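Local coordinates for protein quinoline 2-oxidoreductase large subunit (Pseudomonas putida, PDB 1T3Q) that probably hydroxylates quinoline at carbon 2 as the molybdenum-bearing subunit of a xanthine dehydrogenase family enzyme, at residues 639-651 against 748-761. Numbering follows the deposited sequence.
Sequences NGGHAAIVEIDAS and SAPAAVVAAVNDAL
H642, A644, V646 and I648 point from strand 636-649 toward helix 744-761, which packs on that side of the sheet, an alpha/beta layer in the molybdenum-cofactor-binding part of this xanthine dehydrogenase family subunit. The strand is an inner member of a mixed sheet, flanked by strands 454-467 and 655-665. The axes of 639-649 and 748-761 run in roughly the same direction, 37° apart, with a closest approach of 6.9 Å.

The polar part sits at the H642 end, where the imidazole ND1 and S748 OG share a hydrogen bond of 2.7 Å, bent to 152°. The hydroxyl meets the ring at its edge, near the plane, while the backbone N of A749 stands 3.7 Å above one face, displaced toward the rim. S748 OG swings anti to its own backbone nitrogen (chi1 174°), a turn that carries it to ND1 and also to the hydroxyl of S461 on strand 454-467. The rings of F463, from the same strand, and H642 meet with their planes nearly parallel. A leucine at H642 would probably leave the S748 hydroxyl without its imidazole partner.

Beyond the histidine the side chains that meet are all apolar, though some methyls also rest on backbone carbonyls, with alanines letting the helix settle close to the sheet. The methyls of A644 and A752 meet at 4.0 Å between their CB atoms. V646 straddles A756: CG1 touches its CB, whereas CG2 reaches the backbone carbonyl group, 3.6 Å from A756 C. Farther along, the I648 side chain crosses that of V757. Extended through CG1, it ends with CD1 among three residues, 4.0 Å from both V757 CG1 and A760 CB and 4.1 Å from L761 CD2.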
loop_
_atom_site.group_PDB
_atom_site.type_symbol
_atom_site.label_atom_id
_atom_site.label_comp_id
_atom_site.label_asym_id
_atom_site.label_seq_id
_atom_site.Cartn_x
_atom_site.Cartn_y
_atom_site.Cartn_z
ATOM N N ASN B 639 -40.106 -9.650 -0.151
ATOM C CA ASN B 639 -41.248 -9.318 -0.994
ATOM C C ASN B 639 -41.621 -7.853 -0.875
ATOM O O ASN B 639 -41.115 -7.140 -0.010
ATOM C CB ASN B 639 -42.458 -10.197 -0.625
ATOM C CG ASN B 639 -43.053 -9.834 0.724
ATOM O OD1 ASN B 639 -43.951 -8.995 0.816
ATOM N ND2 ASN B 639 -42.544 -10.452 1.777
ATOM N N GLY B 640 -42.501 -7.408 -1.759
ATOM C CA GLY B 640 -42.931 -6.029 -1.726
ATOM C C GLY B 640 -43.805 -5.708 -2.911
ATOM O O GLY B 640 -44.298 -6.602 -3.604
ATOM N N GLY B 641 -44.001 -4.419 -3.147
ATOM C CA GLY B 641 -44.818 -3.994 -4.259
ATOM C C GLY B 641 -44.480 -2.573 -4.647
ATOM O O GLY B 641 -43.908 -1.824 -3.856
ATOM N N HIS B 642 -44.818 -2.212 -5.879
ATOM C CA HIS B 642 -44.573 -0.873 -6.382
ATOM C C HIS B 642 -45.765 -0.445 -7.207
ATOM O O HIS B 642 -46.427 -1.269 -7.838
ATOM C CB HIS B 642 -43.331 -0.829 -7.280
ATOM C CG HIS B 642 -42.072 -1.256 -6.598
ATOM N ND1 HIS B 642 -41.670 -2.571 -6.535
ATOM C CD2 HIS B 642 -41.139 -0.543 -5.924
ATOM C CE1 HIS B 642 -40.543 -2.652 -5.848
ATOM N NE2 HIS B 642 -40.200 -1.434 -5.466
ATOM N N ALA B 643 -46.036 0.852 -7.194
ATOM C CA ALA B 643 -47.121 1.428 -7.977
ATOM C C ALA B 643 -46.568 2.718 -8.552
ATOM O O ALA B 643 -45.930 3.503 -7.846
ATOM C CB ALA B 643 -48.336 1.712 -7.104
ATOM N N ALA B 644 -46.792 2.924 -9.842
ATOM C CA ALA B 644 -46.306 4.115 -10.508
ATOM C C ALA B 644 -47.444 4.805 -11.231
ATOM O O ALA B 644 -48.365 4.158 -11.732
ATOM C CB ALA B 644 -45.206 3.750 -11.503
ATOM N N ILE B 645 -47.384 6.129 -11.258
ATOM C CA ILE B 645 -48.375 6.917 -11.964
ATOM C C ILE B 645 -47.597 7.675 -13.028
ATOM O O ILE B 645 -46.614 8.348 -12.724
ATOM C CB ILE B 645 -49.091 7.917 -11.037
ATOM C CG1 ILE B 645 -49.978 7.155 -10.044
ATOM C CG2 ILE B 645 -49.934 8.878 -11.867
ATOM C CD1 ILE B 645 -50.732 8.045 -9.066
ATOM N N VAL B 646 -48.021 7.532 -14.279
ATOM C CA VAL B 646 -47.358 8.200 -15.386
ATOM C C VAL B 646 -48.343 9.093 -16.114
ATOM O O VAL B 646 -49.547 8.827 -16.137
ATOM C CB VAL B 646 -46.773 7.196 -16.416
ATOM C CG1 VAL B 646 -45.792 6.255 -15.735
ATOM C CG2 VAL B 646 -47.892 6.425 -17.090
ATOM N N GLU B 647 -47.822 10.166 -16.695
ATOM C CA GLU B 647 -48.640 11.099 -17.452
ATOM C C GLU B 647 -48.053 11.187 -18.851
ATOM O O GLU B 647 -46.868 11.475 -19.012
ATOM C CB GLU B 647 -48.623 12.487 -16.807
ATOM C CG GLU B 647 -49.282 13.555 -17.672
ATOM C CD GLU B 647 -49.062 14.958 -17.137
ATOM O OE1 GLU B 647 -49.731 15.334 -16.153
ATOM O OE2 GLU B 647 -48.210 15.679 -17.698
ATOM N N ILE B 648 -48.883 10.928 -19.853
ATOM C CA ILE B 648 -48.449 10.981 -21.240
ATOM C C ILE B 648 -49.167 12.123 -21.957
ATOM O O ILE B 648 -50.388 12.225 -21.894
ATOM C CB ILE B 648 -48.783 9.669 -21.974
ATOM C CG1 ILE B 648 -48.084 8.493 -21.287
ATOM C CG2 ILE B 648 -48.363 9.769 -23.431
ATOM C CD1 ILE B 648 -48.495 7.140 -21.838
ATOM N N ASP B 649 -48.404 12.981 -22.630
ATOM C CA ASP B 649 -48.987 14.102 -23.368
ATOM C C ASP B 649 -49.570 13.553 -24.668
ATOM O O ASP B 649 -48.858 12.939 -25.457
ATOM C CB ASP B 649 -47.910 15.142 -23.688
ATOM C CG ASP B 649 -48.487 16.411 -24.278
ATOM O OD1 ASP B 649 -48.994 17.248 -23.506
ATOM O OD2 ASP B 649 -48.447 16.568 -25.513
ATOM N N ALA B 650 -50.861 13.777 -24.894
ATOM C CA ALA B 650 -51.522 13.271 -26.098
ATOM C C ALA B 650 -50.979 13.830 -27.412
ATOM O O ALA B 650 -51.103 13.194 -28.456
ATOM C CB ALA B 650 -53.024 13.528 -26.013
ATOM N N SER B 651 -50.373 15.010 -27.366
ATOM C CA SER B 651 -49.843 15.628 -28.581
ATOM C C SER B 651 -48.358 15.405 -28.837
ATOM O O SER B 651 -47.941 15.260 -29.987
ATOM C CB SER B 651 -50.124 17.134 -28.567
ATOM O OG SER B 651 -51.514 17.390 -28.658
ATOM N N SER B 748 -39.114 -5.305 -9.713
ATOM C CA SER B 748 -40.508 -4.879 -9.744
ATOM C C SER B 748 -40.878 -3.489 -10.271
ATOM O O SER B 748 -41.861 -3.350 -10.991
ATOM C CB SER B 748 -41.083 -5.057 -8.333
ATOM O OG SER B 748 -42.400 -4.554 -8.221
ATOM N N ALA B 749 -40.121 -2.457 -9.915
ATOM C CA ALA B 749 -40.467 -1.118 -10.387
ATOM C C ALA B 749 -40.609 -1.002 -11.914
ATOM O O ALA B 749 -41.467 -0.273 -12.405
ATOM C CB ALA B 749 -39.455 -0.090 -9.865
ATOM N N PRO B 750 -39.778 -1.715 -12.691
ATOM C CA PRO B 750 -39.961 -1.565 -14.138
ATOM C C PRO B 750 -41.358 -2.017 -14.562
ATOM O O PRO B 750 -41.970 -1.435 -15.457
ATOM C CB PRO B 750 -38.866 -2.456 -14.721
ATOM C CG PRO B 750 -37.789 -2.414 -13.659
ATOM C CD PRO B 750 -38.600 -2.548 -12.389
ATOM N N ALA B 751 -41.856 -3.066 -13.913
ATOM C CA ALA B 751 -43.173 -3.593 -14.226
ATOM C C ALA B 751 -44.244 -2.552 -13.919
ATOM O O ALA B 751 -45.198 -2.395 -14.672
ATOM C CB ALA B 751 -43.428 -4.876 -13.429
ATOM N N ALA B 752 -44.073 -1.835 -12.813
ATOM C CA ALA B 752 -45.030 -0.802 -12.423
ATOM C C ALA B 752 -45.139 0.291 -13.484
ATOM O O ALA B 752 -46.239 0.757 -13.785
ATOM C CB ALA B 752 -44.623 -0.189 -11.077
ATOM N N VAL B 753 -44.004 0.698 -14.051
ATOM C CA VAL B 753 -44.009 1.739 -15.076
ATOM C C VAL B 753 -44.649 1.254 -16.376
ATOM O O VAL B 753 -45.479 1.953 -16.965
ATOM C CB VAL B 753 -42.582 2.253 -15.387
ATOM C CG1 VAL B 753 -42.651 3.349 -16.453
ATOM C CG2 VAL B 753 -41.926 2.793 -14.121
ATOM N N VAL B 754 -44.262 0.067 -16.832
ATOM C CA VAL B 754 -44.841 -0.470 -18.058
ATOM C C VAL B 754 -46.347 -0.632 -17.862
ATOM O O VAL B 754 -47.141 -0.283 -18.743
ATOM C CB VAL B 754 -44.227 -1.842 -18.426
ATOM C CG1 VAL B 754 -44.973 -2.445 -19.612
ATOM C CG2 VAL B 754 -42.756 -1.665 -18.782
ATOM N N ALA B 755 -46.741 -1.156 -16.702
ATOM C CA ALA B 755 -48.161 -1.331 -16.413
ATOM C C ALA B 755 -48.854 0.031 -16.422
ATOM O O ALA B 755 -49.976 0.155 -16.897
ATOM C CB ALA B 755 -48.355 -2.010 -15.052
ATOM N N ALA B 756 -48.173 1.052 -15.909
ATOM C CA ALA B 756 -48.746 2.398 -15.865
ATOM C C ALA B 756 -49.004 2.957 -17.260
ATOM O O ALA B 756 -50.066 3.513 -17.528
ATOM C CB ALA B 756 -47.826 3.334 -15.085
ATOM N N VAL B 757 -48.030 2.823 -18.153
ATOM C CA VAL B 757 -48.200 3.318 -19.511
ATOM C C VAL B 757 -49.384 2.621 -20.172
ATOM O O VAL B 757 -50.205 3.255 -20.832
ATOM C CB VAL B 757 -46.927 3.079 -20.351
ATOM C CG1 VAL B 757 -47.210 3.348 -21.824
ATOM C CG2 VAL B 757 -45.808 3.992 -19.855
ATOM N N ASN B 758 -49.473 1.309 -19.986
ATOM C CA ASN B 758 -50.569 0.550 -20.570
ATOM C C ASN B 758 -51.920 0.967 -20.002
ATOM O O ASN B 758 -52.910 1.030 -20.727
ATOM C CB ASN B 758 -50.322 -0.940 -20.369
ATOM C CG ASN B 758 -49.380 -1.502 -21.416
ATOM O OD1 ASN B 758 -49.788 -1.775 -22.543
ATOM N ND2 ASN B 758 -48.110 -1.653 -21.056
ATOM N N ASP B 759 -51.960 1.266 -18.709
ATOM C CA ASP B 759 -53.207 1.701 -18.090
ATOM C C ASP B 759 -53.602 3.045 -18.692
ATOM O O ASP B 759 -54.778 3.298 -18.954
ATOM C CB ASP B 759 -53.037 1.861 -16.581
ATOM C CG ASP B 759 -54.351 2.167 -15.879
ATOM O OD1 ASP B 759 -55.278 1.339 -15.987
ATOM O OD2 ASP B 759 -54.459 3.229 -15.230
ATOM N N ALA B 760 -52.608 3.899 -18.916
ATOM C CA ALA B 760 -52.841 5.225 -19.476
ATOM C C ALA B 760 -53.439 5.174 -20.876
ATOM O O ALA B 760 -54.293 5.991 -21.226
ATOM C CB ALA B 760 -51.527 6.019 -19.502
ATOM N N LEU B 761 -52.994 4.208 -21.671
ATOM C CA LEU B 761 -53.460 4.075 -23.047
ATOM C C LEU B 761 -54.561 3.039 -23.251
ATOM O O LEU B 761 -55.058 2.866 -24.366
ATOM C CB LEU B 761 -52.272 3.735 -23.949
ATOM C CG LEU B 761 -51.091 4.708 -23.887
ATOM C CD1 LEU B 761 -49.941 4.177 -24.723
ATOM C CD2 LEU B 761 -51.533 6.077 -24.378
#